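Local coordinates for uncharacterized protein (PDB 3K8R) that is of unknown function and belongs to the DUF2442 family, two copies of the chain forming the assembly, at residues V39-E44 / L88-L93; F51-A56 / D65-V70. One frame throughout, in Å; residues are numbered along the deposited sequence.

Overall arrangement
Contact 1 sets Leu90, in the helix after the last strand of the second antiparallel sheet, against the middle strand of the first. Contact 2 packs the loop after strand 48-51 against helix 64-67, which lies in sequence between the two sheets. Their centres are about 12 Å apart, on opposite sides of the middle of the chain. They are also in direct touch: Val39 N lies 3.0 Å from Phe51 O, a probable hydrogen bond, Val39 CG2 meets Pro53 CG at 3.5 Å, and Leu93 CD1 rests on Phe51 CZ at 3.6 Å. No active site is known, and the two ethanediol molecules at contact 1 are probably crystallisation additives.

Contact 1: residues V39-E44 / L88-L93; sequences VIVDLE and LSLPGL. With EDO (1,2-ethanediol), chain D; EDO (1,2-ethanediol), chain C.
Leu90 reaches from the first turn of helix 90-94 to strand 38-43, and its two methyls divide the work: CD2 meets Leu43 CD2 at 3.6 Å, while CD1 comes to 4.3 Å from Val41 CG1. This leucine has the largest share of the buried surface. Its CG stands anti to the backbone N (chi1 175°), which carries the isobutyl group out from the helix to the sheet.

Leu43 and Val41, two residues apart on the strand, present their side chains on the same face. Val41 points its CB toward the helix. Leu43 starts off at an angle, and its CG, anti to the carbonyl carbon (chi1 -62°), brings the branch back so that its CD2 does the touching; the two leucine chains run obliquely past each other. The contact is wholly apolar and its backbones stay well apart, the nearest CA atoms, those of Val41 and Leu90, being 9.1 Å from each other.

Ser89 is the N-cap of the helix: its OG accepts a bond from Gly92 N, 3.1 Å long with an angle of 159° at the hydrogen, while Ser89 N donates to O1 of an ethanediol (chain D) at 2.8 Å. On the strand's other face Asp42 OD1 takes a hydrogen bond of 2.8 Å from O2 of the second ethanediol (chain C), which is also bonded to Arg31.

Around these three side chains, Ala27 of strand 27-33 touches both Val41 and Leu90, and Phe49 of strand 48-51 adds to the cover on Leu90. Helix 90-94 thus packs against one face of the first sheet across all three of its strands, with Leu93 also touching Phe51 and, in the second sheet, Leu79 of strand 78-81.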
ATOM      1  N   VAL A  39      -1.189  -6.730  -8.184  1.00 30.91           N
ATOM      2  CA  VAL A  39      -0.404  -5.767  -8.936  1.00 29.71           C
ATOM      3  C   VAL A  39       0.524  -5.145  -7.901  1.00 30.23           C
ATOM      4  O   VAL A  39       0.047  -4.481  -6.988  1.00 30.27           O
ATOM      5  CB  VAL A  39      -1.277  -4.678  -9.556  1.00 29.40           C
ATOM      6  CG1 VAL A  39      -0.411  -3.634 -10.269  1.00 28.26           C
ATOM      7  CG2 VAL A  39      -2.292  -5.295 -10.505  1.00 26.66           C
ATOM      8  N   ILE A  40       1.832  -5.397  -8.000  1.00 30.25           N
ATOM      9  CA  ILE A  40       2.806  -4.829  -7.049  1.00 29.32           C
ATOM     10  C   ILE A  40       3.333  -3.485  -7.566  1.00 29.82           C
ATOM     11  O   ILE A  40       3.847  -3.405  -8.696  1.00 30.64           O
ATOM     12  CB  ILE A  40       3.990  -5.779  -6.781  1.00 28.45           C
ATOM     13  CG1 ILE A  40       3.477  -7.125  -6.272  1.00 26.69           C
ATOM     14  CG2 ILE A  40       4.929  -5.176  -5.756  1.00 23.52           C
ATOM     15  CD1 ILE A  40       4.559  -8.128  -6.027  1.00 22.38           C
ATOM     16  N   VAL A  41       3.198  -2.447  -6.731  1.00 28.96           N
ATOM     17  CA  VAL A  41       3.603  -1.085  -7.073  1.00 29.03           C
ATOM     18  C   VAL A  41       4.740  -0.598  -6.179  1.00 29.60           C
ATOM     19  O   VAL A  41       4.576  -0.475  -4.962  1.00 28.36           O
ATOM     20  CB  VAL A  41       2.442  -0.081  -6.917  1.00 28.74           C
ATOM     21  CG1 VAL A  41       2.864   1.283  -7.443  1.00 26.24           C
ATOM     22  CG2 VAL A  41       1.202  -0.571  -7.642  1.00 27.91           C
ATOM     23  N   ASP A  42       5.883  -0.315  -6.796  1.00 29.59           N
ATOM     24  CA  ASP A  42       7.046   0.193  -6.081  1.00 30.18           C
ATOM     25  C   ASP A  42       6.962   1.710  -6.044  1.00 30.03           C
ATOM     26  O   ASP A  42       7.139   2.380  -7.066  1.00 28.73           O
ATOM     27  CB  ASP A  42       8.336  -0.220  -6.786  1.00 30.61           C
ATOM     28  CG  ASP A  42       8.505  -1.712  -6.857  1.00 30.51           C
ATOM     29  OD1 ASP A  42       8.476  -2.351  -5.786  1.00 34.23           O
ATOM     30  OD2 ASP A  42       8.683  -2.238  -7.977  1.00 33.26           O
ATOM     31  N   LEU A  43       6.678   2.250  -4.867  1.00 30.52           N
ATOM     32  CA  LEU A  43       6.566   3.693  -4.710  1.00 31.02           C
ATOM     33  C   LEU A  43       7.943   4.344  -4.726  1.00 31.51           C
ATOM     34  O   LEU A  43       8.929   3.787  -4.228  1.00 31.47           O
ATOM     35  CB  LEU A  43       5.804   4.050  -3.433  1.00 30.84           C
ATOM     36  CG  LEU A  43       4.367   3.536  -3.416  1.00 29.57           C
ATOM     37  CD1 LEU A  43       3.758   3.851  -2.090  1.00 29.15           C
ATOM     38  CD2 LEU A  43       3.539   4.126  -4.553  1.00 27.55           C
ATOM     39  N   GLU A  44       7.973   5.550  -5.281  1.00 32.26           N
ATOM     40  CA  GLU A  44       9.199   6.313  -5.479  1.00 32.15           C
ATOM     41  C   GLU A  44       9.856   6.717  -4.164  1.00 30.74           C
ATOM     42  O   GLU A  44      11.053   6.984  -4.123  1.00 31.12           O
ATOM     43  CB  GLU A  44       8.882   7.539  -6.334  1.00 32.62           C
ATOM     44  CG  GLU A  44       9.960   7.871  -7.351  1.00 39.18           C
ATOM     45  CD  GLU A  44       9.396   8.664  -8.527  1.00 46.71           C
ATOM     46  OE1 GLU A  44       8.698   9.678  -8.275  1.00 47.02           O
ATOM     47  OE2 GLU A  44       9.648   8.267  -9.696  1.00 49.59           O
ATOM     48  N   LEU A  88      -6.767   3.754 -13.416  1.00 28.98           N
ATOM     49  CA  LEU A  88      -7.040   3.723 -11.994  1.00 29.50           C
ATOM     50  C   LEU A  88      -6.155   4.763 -11.343  1.00 30.25           C
ATOM     51  O   LEU A  88      -5.081   5.079 -11.859  1.00 31.40           O
ATOM     52  CB  LEU A  88      -6.736   2.338 -11.410  1.00 29.14           C
ATOM     53  CG  LEU A  88      -7.437   1.126 -12.040  1.00 30.91           C
ATOM     54  CD1 LEU A  88      -6.866  -0.170 -11.470  1.00 29.76           C
ATOM     55  CD2 LEU A  88      -8.954   1.176 -11.866  1.00 26.19           C
ATOM     56  N   SER A  89      -6.617   5.295 -10.212  1.00 29.99           N
ATOM     57  CA  SER A  89      -5.875   6.288  -9.439  1.00 28.92           C
ATOM     58  C   SER A  89      -5.102   5.577  -8.358  1.00 29.21           C
ATOM     59  O   SER A  89      -5.681   4.780  -7.647  1.00 30.92           O
ATOM     60  CB  SER A  89      -6.852   7.257  -8.783  1.00 28.00           C
ATOM     61  OG  SER A  89      -6.205   8.034  -7.802  1.00 26.04           O
ATOM     62  N   LEU A  90      -3.805   5.839  -8.229  1.00 30.17           N
ATOM     63  CA  LEU A  90      -3.002   5.197  -7.165  1.00 30.57           C
ATOM     64  C   LEU A  90      -3.450   5.700  -5.788  1.00 31.09           C
ATOM     65  O   LEU A  90      -3.722   4.896  -4.884  1.00 31.92           O
ATOM     66  CB  LEU A  90      -1.500   5.424  -7.375  1.00 30.33           C
ATOM     67  CG  LEU A  90      -0.508   4.946  -6.312  1.00 31.16           C
ATOM     68  CD1 LEU A  90      -0.622   3.436  -6.046  1.00 31.77           C
ATOM     69  CD2 LEU A  90       0.899   5.319  -6.759  1.00 26.68           C
ATOM     70  N   PRO A  91      -3.547   7.034  -5.623  1.00 30.79           N
ATOM     71  CA  PRO A  91      -4.006   7.517  -4.323  1.00 30.38           C
ATOM     72  C   PRO A  91      -5.379   6.965  -3.963  1.00 30.70           C
ATOM     73  O   PRO A  91      -5.613   6.635  -2.797  1.00 32.16           O
ATOM     74  CB  PRO A  91      -4.056   9.035  -4.505  1.00 30.26           C
ATOM     75  CG  PRO A  91      -3.109   9.324  -5.620  1.00 30.91           C
ATOM     76  CD  PRO A  91      -3.174   8.142  -6.526  1.00 30.56           C
ATOM     77  N   GLY A  92      -6.266   6.867  -4.954  1.00 29.72           N
ATOM     78  CA  GLY A  92      -7.607   6.323  -4.750  1.00 29.30           C
ATOM     79  C   GLY A  92      -7.523   4.891  -4.260  1.00 29.22           C
ATOM     80  O   GLY A  92      -8.138   4.528  -3.259  1.00 29.75           O
ATOM     81  N   LEU A  93      -6.730   4.082  -4.956  1.00 28.49           N
ATOM     82  CA  LEU A  93      -6.541   2.681  -4.592  1.00 28.24           C
ATOM     83  C   LEU A  93      -5.952   2.566  -3.187  1.00 29.07           C
ATOM     84  O   LEU A  93      -6.342   1.703  -2.412  1.00 28.78           O
ATOM     85  CB  LEU A  93      -5.639   1.960  -5.610  1.00 27.23           C
ATOM     86  CG  LEU A  93      -6.201   1.687  -7.013  1.00 24.30           C
ATOM     87  CD1 LEU A  93      -5.147   1.036  -7.894  1.00 22.32           C
ATOM     88  CD2 LEU A  93      -7.431   0.808  -6.956  1.00 20.75           C
TER
HETATM   89  C1  EDO D 125     -10.195   5.490  -9.518  1.00 63.16           C
HETATM   90  O1  EDO D 125      -9.215   4.456  -9.674  1.00 56.84           O
HETATM   91  C2  EDO D 125     -10.697   5.546  -8.073  1.00 66.27           C
HETATM   92  O2  EDO D 125      -9.932   4.676  -7.220  1.00 67.70           O
HETATM   93  C1  EDO C 124       8.323  -6.139  -3.954  1.00 55.29           C
HETATM   94  O1  EDO C 124       8.275  -7.544  -3.663  1.00 57.04           O
HETATM   95  C2  EDO C 124       9.411  -5.873  -4.993  1.00 56.78           C
HETATM   96  O2  EDO C 124       8.872  -5.065  -6.047  1.00 55.67           O

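Contact 2: residues F51-A56 / D65-V70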
ATOM      1  N   PHE A  51      -2.260  -4.399  -4.598  1.00 30.76           N
ATOM      2  CA  PHE A  51      -3.724  -4.505  -4.603  1.00 30.82           C
ATOM      3  C   PHE A  51      -4.151  -5.585  -5.580  1.00 32.12           C
ATOM      4  O   PHE A  51      -3.501  -5.771  -6.615  1.00 34.48           O
ATOM      5  CB  PHE A  51      -4.370  -3.188  -4.992  1.00 29.66           C
ATOM      6  CG  PHE A  51      -4.105  -2.771  -6.416  1.00 30.94           C
ATOM      7  CD1 PHE A  51      -2.928  -2.120  -6.759  1.00 32.23           C
ATOM      8  CD2 PHE A  51      -5.046  -3.007  -7.412  1.00 32.42           C
ATOM      9  CE1 PHE A  51      -2.679  -1.724  -8.084  1.00 33.22           C
ATOM     10  CE2 PHE A  51      -4.811  -2.612  -8.742  1.00 32.80           C
ATOM     11  CZ  PHE A  51      -3.625  -1.969  -9.076  1.00 32.40           C
ATOM     12  N   PRO A  52      -5.205  -6.341  -5.239  1.00 31.86           N
ATOM     13  CA  PRO A  52      -5.729  -7.327  -6.180  1.00 31.98           C
ATOM     14  C   PRO A  52      -6.547  -6.584  -7.224  1.00 32.66           C
ATOM     15  O   PRO A  52      -7.614  -6.074  -6.897  1.00 33.17           O
ATOM     16  CB  PRO A  52      -6.624  -8.206  -5.316  1.00 31.27           C
ATOM     17  CG  PRO A  52      -6.974  -7.366  -4.160  1.00 31.81           C
ATOM     18  CD  PRO A  52      -5.794  -6.500  -3.902  1.00 31.96           C
ATOM     19  N   PRO A  53      -6.059  -6.531  -8.472  1.00 33.31           N
ATOM     20  CA  PRO A  53      -6.688  -5.747  -9.533  1.00 33.65           C
ATOM     21  C   PRO A  53      -8.120  -6.141  -9.924  1.00 34.31           C
ATOM     22  O   PRO A  53      -8.857  -5.284 -10.421  1.00 35.45           O
ATOM     23  CB  PRO A  53      -5.738  -5.942 -10.715  1.00 33.45           C
ATOM     24  CG  PRO A  53      -5.178  -7.293 -10.498  1.00 34.65           C
ATOM     25  CD  PRO A  53      -5.058  -7.469  -9.013  1.00 34.05           C
ATOM     26  N   ARG A  54      -8.528  -7.394  -9.711  1.00 34.28           N
ATOM     27  CA  ARG A  54      -9.905  -7.800 -10.062  1.00 33.64           C
ATOM     28  C   ARG A  54     -10.968  -7.204  -9.147  1.00 32.27           C
ATOM     29  O   ARG A  54     -12.149  -7.398  -9.393  1.00 33.44           O
ATOM     30  CB  ARG A  54     -10.052  -9.320 -10.167  1.00 34.05           C
ATOM     31  CG  ARG A  54      -9.260  -9.878 -11.331  1.00 36.25           C
ATOM     32  CD  ARG A  54      -9.486 -11.350 -11.569  1.00 39.17           C
ATOM     33  NE  ARG A  54      -8.745 -11.787 -12.754  1.00 39.06           N
ATOM     34  CZ  ARG A  54      -7.520 -12.304 -12.755  1.00 39.31           C
ATOM     35  NH1 ARG A  54      -6.859 -12.487 -11.624  1.00 40.68           N
ATOM     36  NH2 ARG A  54      -6.950 -12.648 -13.903  1.00 41.43           N
ATOM     37  N   LEU A  55     -10.551  -6.496  -8.097  1.00 30.94           N
ATOM     38  CA  LEU A  55     -11.473  -5.755  -7.238  1.00 30.83           C
ATOM     39  C   LEU A  55     -11.682  -4.335  -7.786  1.00 30.51           C
ATOM     40  O   LEU A  55     -12.544  -3.606  -7.295  1.00 29.48           O
ATOM     41  CB  LEU A  55     -10.951  -5.655  -5.799  1.00 31.15           C
ATOM     42  CG  LEU A  55     -10.845  -6.929  -4.948  1.00 31.22           C
ATOM     43  CD1 LEU A  55     -10.396  -6.563  -3.534  1.00 28.60           C
ATOM     44  CD2 LEU A  55     -12.162  -7.692  -4.909  1.00 25.18           C
ATOM     45  N   ALA A  56     -10.893  -3.958  -8.801  1.00 30.39           N
ATOM     46  CA  ALA A  56     -10.928  -2.614  -9.389  1.00 29.54           C
ATOM     47  C   ALA A  56     -11.882  -2.538 -10.553  1.00 30.04           C
ATOM     48  O   ALA A  56     -11.994  -3.470 -11.351  1.00 30.17           O
ATOM     49  CB  ALA A  56      -9.543  -2.190  -9.852  1.00 29.05           C
ATOM     50  N   ASP A  65      -2.783 -12.579 -18.440  1.00 27.98           N
ATOM     51  CA  ASP A  65      -2.106 -11.967 -19.587  1.00 26.71           C
ATOM     52  C   ASP A  65      -2.461 -10.492 -19.725  1.00 27.21           C
ATOM     53  O   ASP A  65      -1.579  -9.640 -19.796  1.00 27.94           O
ATOM     54  CB  ASP A  65      -2.453 -12.688 -20.892  1.00 25.45           C
ATOM     55  CG  ASP A  65      -1.615 -13.934 -21.130  1.00 25.29           C
ATOM     56  OD1 ASP A  65      -0.800 -14.317 -20.267  1.00 23.54           O
ATOM     57  OD2 ASP A  65      -1.760 -14.528 -22.220  1.00 25.69           O
ATOM     58  N   GLN A  66      -3.750 -10.187 -19.743  1.00 26.45           N
ATOM     59  CA  GLN A  66      -4.181  -8.799 -19.880  1.00 26.93           C
ATOM     60  C   GLN A  66      -3.744  -7.908 -18.730  1.00 27.45           C
ATOM     61  O   GLN A  66      -3.481  -6.733 -18.933  1.00 28.12           O
ATOM     62  CB  GLN A  66      -5.693  -8.725 -20.036  1.00 26.93           C
ATOM     63  CG  GLN A  66      -6.144  -9.346 -21.328  1.00 27.97           C
ATOM     64  CD  GLN A  66      -7.620  -9.258 -21.540  1.00 28.01           C
ATOM     65  OE1 GLN A  66      -8.410  -9.396 -20.605  1.00 29.84           O
ATOM     66  NE2 GLN A  66      -8.013  -9.042 -22.788  1.00 28.21           N
ATOM     67  N   LEU A  67      -3.667  -8.460 -17.526  1.00 28.14           N
ATOM     68  CA  LEU A  67      -3.291  -7.669 -16.352  1.00 28.46           C
ATOM     69  C   LEU A  67      -1.835  -7.207 -16.389  1.00 28.63           C
ATOM     70  O   LEU A  67      -1.520  -6.128 -15.899  1.00 28.81           O
ATOM     71  CB  LEU A  67      -3.614  -8.428 -15.058  1.00 28.23           C
ATOM     72  CG  LEU A  67      -5.116  -8.511 -14.753  1.00 25.51           C
ATOM     73  CD1 LEU A  67      -5.378  -9.494 -13.642  1.00 22.44           C
ATOM     74  CD2 LEU A  67      -5.682  -7.135 -14.402  1.00 19.65           C
ATOM     75  N   CYS A  68      -0.965  -7.999 -17.004  1.00 28.75           N
ATOM     76  CA  CYS A  68       0.452  -7.654 -17.143  1.00 29.61           C
ATOM     77  C   CYS A  68       0.739  -6.403 -17.946  1.00 28.49           C
ATOM     78  O   CYS A  68       1.828  -5.864 -17.852  1.00 29.37           O
ATOM     79  CB  CYS A  68       1.185  -8.787 -17.827  1.00 30.47           C
ATOM     80  SG  CYS A  68       1.047 -10.275 -16.893  1.00 39.28           S
ATOM     81  N   ALA A  69      -0.223  -5.942 -18.730  1.00 28.24           N
ATOM     82  CA  ALA A  69      -0.029  -4.751 -19.551  1.00 28.97           C
ATOM     83  C   ALA A  69       0.026  -3.450 -18.747  1.00 28.91           C
ATOM     84  O   ALA A  69       0.172  -2.380 -19.341  1.00 29.38           O
ATOM     85  CB  ALA A  69      -1.125  -4.663 -20.627  1.00 27.92           C
ATOM     86  N   VAL A  70      -0.073  -3.531 -17.419  1.00 28.51           N
ATOM     87  CA  VAL A  70      -0.103  -2.335 -16.592  1.00 27.84           C
ATOM     88  C   VAL A  70       1.060  -1.421 -16.905  1.00 28.41           C
ATOM     89  O   VAL A  70       2.174  -1.886 -17.120  1.00 27.81           O
ATOM     90  CB  VAL A  70      -0.098  -2.655 -15.100  1.00 27.61           C
ATOM     91  CG1 VAL A  70       1.164  -3.423 -14.722  1.00 25.25           C
ATOM     92  CG2 VAL A  70      -0.239  -1.359 -14.285  1.00 25.16           C
TER
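Leu67 directs its side chain from helix 64-67 at Pro53 in an apolar contact, and the two cross at a slant, Leu67 CD1 lying 3.8 Å from Pro53 CG and Leu67 CD2 3.9 Å from Pro53 CB. Leu67 buries the most surface here.

The same methyl also meets a flat polar group: Leu67 CD1 sits over one face of the Arg54 guanidinium, 3.5 Å from Arg54 NH2 and displaced toward the rim. Extended from CG to NE, the arginine chain spans the gap to the helix. Polar bonds to residues beyond the two segments hold the guanidinium there: NH2 makes a salt bridge to Asp64 and a hydrogen bond to Ala62 O, and NH1 bonds to Tyr32 OH. The charge is therefore paired next to the helix start while a leucine methyl covers part of one face.

Backbone bonds shape the 3-10 segment 53-55, with Ala56 N reaching Pro53 O at 2.9 Å, and Leu67 opens a type I turn ending at Val70.

Tyr32 of strand 27-33 touches both Pro53 and Leu67, Leu59 packs on Pro53, and Trp81 of strand 78-81 bonds through NE1 to Leu67 O, linking helix 64-67 to the second sheet.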